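Local coordinates for uncharacterized protein (Acinetobacter baumannii, PDB 4PUX) that is of unknown function but belongs to the DUF3237 family and folds into an antiparallel beta-barrel, at residues I89-T103 with K116-T128. Residues are numbered along the deposited sequence; the frame is centred on the assembly and turned at random.
Sequences IYLQTKGYRHGSAET and KNYYFKITMQFET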
# COMPACT_ATOMS: atom_id res chain seq x y z
N ILE A 89 -1.91 -4.27 -15.51
CA ILE A 89 -2.64 -4.71 -14.32
C ILE A 89 -3.08 -3.50 -13.49
O ILE A 89 -2.24 -2.73 -13.03
CB ILE A 89 -1.82 -5.68 -13.43
CG1 ILE A 89 -1.13 -6.81 -14.24
CG2 ILE A 89 -2.68 -6.17 -12.23
CD1 ILE A 89 -0.16 -7.64 -13.45
N TYR A 90 -4.38 -3.30 -13.40
CA TYR A 90 -5.00 -2.24 -12.57
C TYR A 90 -5.00 -2.67 -11.11
O TYR A 90 -5.48 -3.78 -10.79
CB TYR A 90 -6.43 -1.96 -13.09
CG TYR A 90 -7.36 -1.20 -12.16
CD1 TYR A 90 -6.93 -0.08 -11.43
CD2 TYR A 90 -8.72 -1.53 -12.13
CE1 TYR A 90 -7.81 0.60 -10.56
CE2 TYR A 90 -9.61 -0.86 -11.30
CZ TYR A 90 -9.17 0.26 -10.57
OH TYR A 90 -9.98 0.96 -9.71
N LEU A 91 -4.36 -1.88 -10.24
CA LEU A 91 -4.21 -2.19 -8.83
C LEU A 91 -5.00 -1.17 -7.98
O LEU A 91 -4.86 0.07 -8.18
CB LEU A 91 -2.69 -2.18 -8.46
CG LEU A 91 -2.33 -2.43 -6.98
CD1 LEU A 91 -2.86 -3.74 -6.48
CD2 LEU A 91 -0.81 -2.33 -6.78
N GLN A 92 -5.68 -1.69 -6.96
CA GLN A 92 -6.33 -0.92 -5.88
C GLN A 92 -5.76 -1.42 -4.54
O GLN A 92 -5.75 -2.63 -4.29
CB GLN A 92 -7.84 -1.10 -5.88
CG GLN A 92 -8.53 -0.58 -7.13
CD GLN A 92 -9.93 -1.12 -7.31
OE1 GLN A 92 -10.15 -2.17 -7.99
NE2 GLN A 92 -10.86 -0.54 -6.60
N THR A 93 -5.29 -0.50 -3.68
CA THR A 93 -4.90 -0.86 -2.33
C THR A 93 -5.74 -0.04 -1.32
O THR A 93 -6.18 1.09 -1.59
CB THR A 93 -3.39 -0.67 -2.05
OG1 THR A 93 -3.08 0.73 -1.97
CG2 THR A 93 -2.52 -1.31 -3.15
N LYS A 94 -5.95 -0.65 -0.17
CA LYS A 94 -6.69 -0.08 0.96
C LYS A 94 -5.99 -0.50 2.25
O LYS A 94 -5.41 -1.58 2.32
CB LYS A 94 -8.14 -0.54 0.96
CG LYS A 94 -8.99 0.04 -0.22
CD LYS A 94 -10.35 -0.50 -0.25
CE LYS A 94 -11.21 0.19 -1.32
NZ LYS A 94 -10.78 -0.17 -2.72
N GLY A 95 -6.05 0.34 3.27
CA GLY A 95 -5.50 -0.04 4.55
C GLY A 95 -5.27 1.13 5.48
O GLY A 95 -5.96 2.15 5.37
N TYR A 96 -4.31 0.97 6.40
CA TYR A 96 -4.13 1.90 7.52
C TYR A 96 -2.66 2.17 7.78
O TYR A 96 -1.82 1.24 7.66
CB TYR A 96 -4.72 1.34 8.84
CG TYR A 96 -6.19 0.98 8.79
CD1 TYR A 96 -7.16 1.98 8.59
CD2 TYR A 96 -6.62 -0.34 8.92
CE1 TYR A 96 -8.51 1.67 8.56
CE2 TYR A 96 -7.97 -0.68 8.87
CZ TYR A 96 -8.92 0.32 8.71
OH TYR A 96 -10.27 0.01 8.66
N ARG A 97 -2.37 3.41 8.16
CA ARG A 97 -1.04 3.80 8.68
C ARG A 97 -1.25 4.57 9.99
O ARG A 97 -1.98 5.55 10.01
CB ARG A 97 -0.25 4.62 7.69
CG ARG A 97 1.17 4.99 8.19
CD ARG A 97 2.04 5.67 7.09
NE ARG A 97 3.42 5.88 7.55
CZ ARG A 97 3.91 7.02 8.01
NH1 ARG A 97 3.16 8.12 8.05
NH2 ARG A 97 5.17 7.08 8.40
N HIS A 98 -0.58 4.12 11.06
CA HIS A 98 -0.69 4.79 12.36
C HIS A 98 0.54 4.47 13.18
O HIS A 98 1.25 3.49 12.90
CB HIS A 98 -1.99 4.42 13.10
CG HIS A 98 -2.13 2.96 13.43
ND1 HIS A 98 -1.47 2.37 14.49
CD2 HIS A 98 -2.91 1.99 12.89
CE1 HIS A 98 -1.82 1.10 14.57
NE2 HIS A 98 -2.68 0.84 13.61
N GLY A 99 0.87 5.33 14.15
CA GLY A 99 1.97 5.03 15.06
C GLY A 99 1.83 3.65 15.69
O GLY A 99 0.71 3.22 16.02
N SER A 100 2.95 2.94 15.84
CA SER A 100 2.92 1.64 16.52
C SER A 100 2.54 1.82 17.99
O SER A 100 2.74 2.90 18.58
CB SER A 100 4.25 0.90 16.45
OG SER A 100 5.21 1.47 17.29
N ALA A 101 2.02 0.77 18.59
CA ALA A 101 1.56 0.85 19.99
C ALA A 101 2.72 1.29 20.92
O ALA A 101 2.54 2.10 21.83
CB ALA A 101 0.97 -0.49 20.42
N GLU A 102 3.90 0.72 20.72
CA GLU A 102 5.06 1.07 21.54
C GLU A 102 5.53 2.50 21.33
O GLU A 102 5.87 3.20 22.30
CB GLU A 102 6.22 0.08 21.35
CG GLU A 102 7.48 0.37 22.19
CD GLU A 102 7.26 0.41 23.71
OE1 GLU A 102 6.25 -0.11 24.22
OE2 GLU A 102 8.16 0.94 24.40
N THR A 103 5.60 2.94 20.06
CA THR A 103 5.97 4.33 19.75
C THR A 103 5.01 5.30 20.47
O THR A 103 5.44 6.29 21.07
CB THR A 103 6.02 4.57 18.23
OG1 THR A 103 7.18 3.95 17.68
CG2 THR A 103 6.05 6.04 17.88
N LYS A 116 10.75 6.74 15.16
CA LYS A 116 9.35 6.36 15.36
C LYS A 116 9.02 5.20 14.43
O LYS A 116 9.47 5.18 13.26
CB LYS A 116 8.43 7.54 15.05
CG LYS A 116 8.60 8.75 15.97
CD LYS A 116 7.71 9.92 15.53
CE LYS A 116 6.21 9.57 15.63
NZ LYS A 116 5.32 10.77 15.51
N ASN A 117 8.23 4.24 14.94
CA ASN A 117 7.78 3.07 14.16
C ASN A 117 6.29 3.15 13.91
O ASN A 117 5.54 3.68 14.75
CB ASN A 117 8.12 1.76 14.88
CG ASN A 117 9.62 1.54 15.04
OD1 ASN A 117 10.12 1.32 16.15
ND2 ASN A 117 10.35 1.61 13.93
N TYR A 118 5.87 2.62 12.76
CA TYR A 118 4.48 2.69 12.31
C TYR A 118 3.93 1.33 11.91
O TYR A 118 4.63 0.48 11.35
CB TYR A 118 4.34 3.63 11.09
CG TYR A 118 4.65 5.08 11.40
CD1 TYR A 118 5.97 5.53 11.47
CD2 TYR A 118 3.62 6.01 11.65
CE1 TYR A 118 6.27 6.85 11.79
CE2 TYR A 118 3.91 7.36 11.95
CZ TYR A 118 5.23 7.77 12.02
OH TYR A 118 5.55 9.09 12.32
N TYR A 119 2.66 1.16 12.21
CA TYR A 119 1.81 0.11 11.65
C TYR A 119 1.34 0.61 10.27
O TYR A 119 0.73 1.67 10.19
CB TYR A 119 0.59 -0.10 12.52
CG TYR A 119 -0.29 -1.24 12.03
CD1 TYR A 119 -1.32 -1.03 11.07
CD2 TYR A 119 -0.10 -2.54 12.50
CE1 TYR A 119 -2.12 -2.07 10.62
CE2 TYR A 119 -0.92 -3.60 12.08
CZ TYR A 119 -1.91 -3.36 11.10
OH TYR A 119 -2.71 -4.43 10.66
N PHE A 120 1.71 -0.10 9.19
CA PHE A 120 1.38 0.33 7.81
C PHE A 120 1.17 -0.95 7.01
O PHE A 120 2.12 -1.54 6.49
CB PHE A 120 2.48 1.25 7.28
CG PHE A 120 2.21 1.90 5.93
CD1 PHE A 120 0.98 1.80 5.26
CD2 PHE A 120 3.21 2.72 5.38
CE1 PHE A 120 0.79 2.45 4.03
CE2 PHE A 120 3.02 3.34 4.15
CZ PHE A 120 1.81 3.22 3.50
N LYS A 121 -0.09 -1.34 6.89
CA LYS A 121 -0.53 -2.60 6.26
C LYS A 121 -1.65 -2.31 5.28
O LYS A 121 -2.49 -1.43 5.52
CB LYS A 121 -0.95 -3.68 7.30
CG LYS A 121 0.05 -3.96 8.43
CD LYS A 121 1.34 -4.48 7.90
CE LYS A 121 2.12 -5.35 8.87
NZ LYS A 121 3.04 -4.57 9.68
N ILE A 122 -1.66 -3.06 4.17
CA ILE A 122 -2.65 -2.89 3.13
C ILE A 122 -3.23 -4.23 2.63
O ILE A 122 -2.59 -5.29 2.76
CB ILE A 122 -2.06 -2.12 1.90
CG1 ILE A 122 -0.81 -2.83 1.34
CG2 ILE A 122 -1.72 -0.69 2.30
CD1 ILE A 122 -0.32 -2.28 -0.00
N THR A 123 -4.41 -4.13 2.01
CA THR A 123 -4.99 -5.19 1.16
C THR A 123 -4.88 -4.74 -0.31
O THR A 123 -4.82 -3.52 -0.59
CB THR A 123 -6.46 -5.49 1.51
OG1 THR A 123 -7.27 -4.32 1.28
CG2 THR A 123 -6.59 -5.91 2.96
N MSE A 124 -4.86 -5.71 -1.21
CA MSE A 124 -4.59 -5.46 -2.62
C MSE A 124 -5.64 -6.18 -3.49
O MSE A 124 -5.91 -7.35 -3.28
CB MSE A 124 -3.18 -5.99 -2.99
CG MSE A 124 -2.07 -5.43 -2.13
SE MSE A 124 -0.34 -6.21 -2.50
CE MSE A 124 0.07 -5.46 -4.23
N GLN A 125 -6.10 -5.49 -4.55
CA GLN A 125 -7.06 -6.03 -5.52
C GLN A 125 -6.53 -5.75 -6.93
O GLN A 125 -6.15 -4.59 -7.24
CB GLN A 125 -8.42 -5.35 -5.35
CG GLN A 125 -9.48 -5.84 -6.28
CD GLN A 125 -10.82 -5.19 -6.02
OE1 GLN A 125 -11.01 -4.43 -5.05
NE2 GLN A 125 -11.74 -5.48 -6.87
N PHE A 126 -6.47 -6.78 -7.74
CA PHE A 126 -5.90 -6.71 -9.11
C PHE A 126 -6.94 -6.93 -10.19
O PHE A 126 -7.85 -7.74 -10.03
CB PHE A 126 -4.85 -7.79 -9.27
CG PHE A 126 -3.76 -7.80 -8.23
CD1 PHE A 126 -3.89 -8.57 -7.07
CD2 PHE A 126 -2.57 -7.09 -8.43
CE1 PHE A 126 -2.82 -8.64 -6.13
CE2 PHE A 126 -1.53 -7.14 -7.50
CZ PHE A 126 -1.68 -7.90 -6.32
N GLU A 127 -6.69 -6.38 -11.40
CA GLU A 127 -7.52 -6.61 -12.59
C GLU A 127 -6.63 -6.65 -13.81
O GLU A 127 -5.94 -5.66 -14.08
CB GLU A 127 -8.57 -5.54 -12.88
CG GLU A 127 -9.79 -5.56 -12.14
CD GLU A 127 -10.87 -4.59 -12.72
OE1 GLU A 127 -10.95 -4.34 -14.00
OE2 GLU A 127 -11.70 -4.20 -11.90
N THR A 128 -6.65 -7.77 -14.52
CA THR A 128 -5.90 -7.92 -15.77
C THR A 128 -6.62 -8.89 -16.71
O THR A 128 -7.34 -9.80 -16.27
CB THR A 128 -4.44 -8.39 -15.48
OG1 THR A 128 -3.65 -8.41 -16.67
CG2 THR A 128 -4.44 -9.81 -14.83
O HOH W 1 -7.92 -3.62 -9.21
O HOH W 2 -7.77 -3.62 -1.88
O HOH W 3 -12.83 -2.86 -9.25
O HOH W 4 -9.89 -2.88 -2.97
O HOH W 5 5.16 10.14 9.31
O HOH W 6 8.59 1.78 18.65
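The guanidinium of Arg97 lies flat on the ring of Tyr118, their planes 18° apart, with CZ 3.9 Å from the Tyr118 ring centroid and close to the ring normal: a stacked cation-pi pair. NH2 sits over the middle of that ring, while a water in the guanidinium plane accepts from NH1. Arg97 reaches Tyr118 because its chain is extended from CG to NE with CG anti to the backbone N (chi1 -178°); on the way CD passes over a face of Phe120, 3.9 Å from the ring centroid. The other side of the sheet carries a looser aromatic pair. The His98 and Tyr119 rings are nearly parallel but slid so far that they barely overlap, and it is Tyr119 CB that covers the imidazole, 3.6 Å from its centroid. His98 ND1 donates to Gly99 O at 2.8 Å; this oxygen lies close to the imidazole plane, which helps to set the ring's rotation.

Between these two sets of groups strands 89-99 and 118-127 run antiparallel, their directions 156° apart, with paired backbone bonds at Tyr90-Glu127, Gln92-Gln125, Lys94-Thr123, Tyr96-Lys121 and His98-Tyr119. Leu91, Met124 and Phe126 pack on the buried face, Leu91 CD1 lying 3.8 Å from Phe126 CE2; Tyr154 of strand 151-159 also touches Leu91 and Met124. At the far end Ser100 N donates to Asn117 O, Ser100 OG N-caps helix 101-108 through Thr103 N, and Thr103 OG1 accepts from Asn117 N at 2.9 Å, tying the helix start to the returning chain.

Chemically the two faces differ: outside, one water bridges Gln92 to Glu127 and another Lys94 to Gln125, whereas the buried face is largely apolar, with the Thr93 hydroxyl satisfied by Thr77, and becomes charged at Arg97, where the Tyr118 pi face and the water on NH1 probably ease the closeness of Arg147.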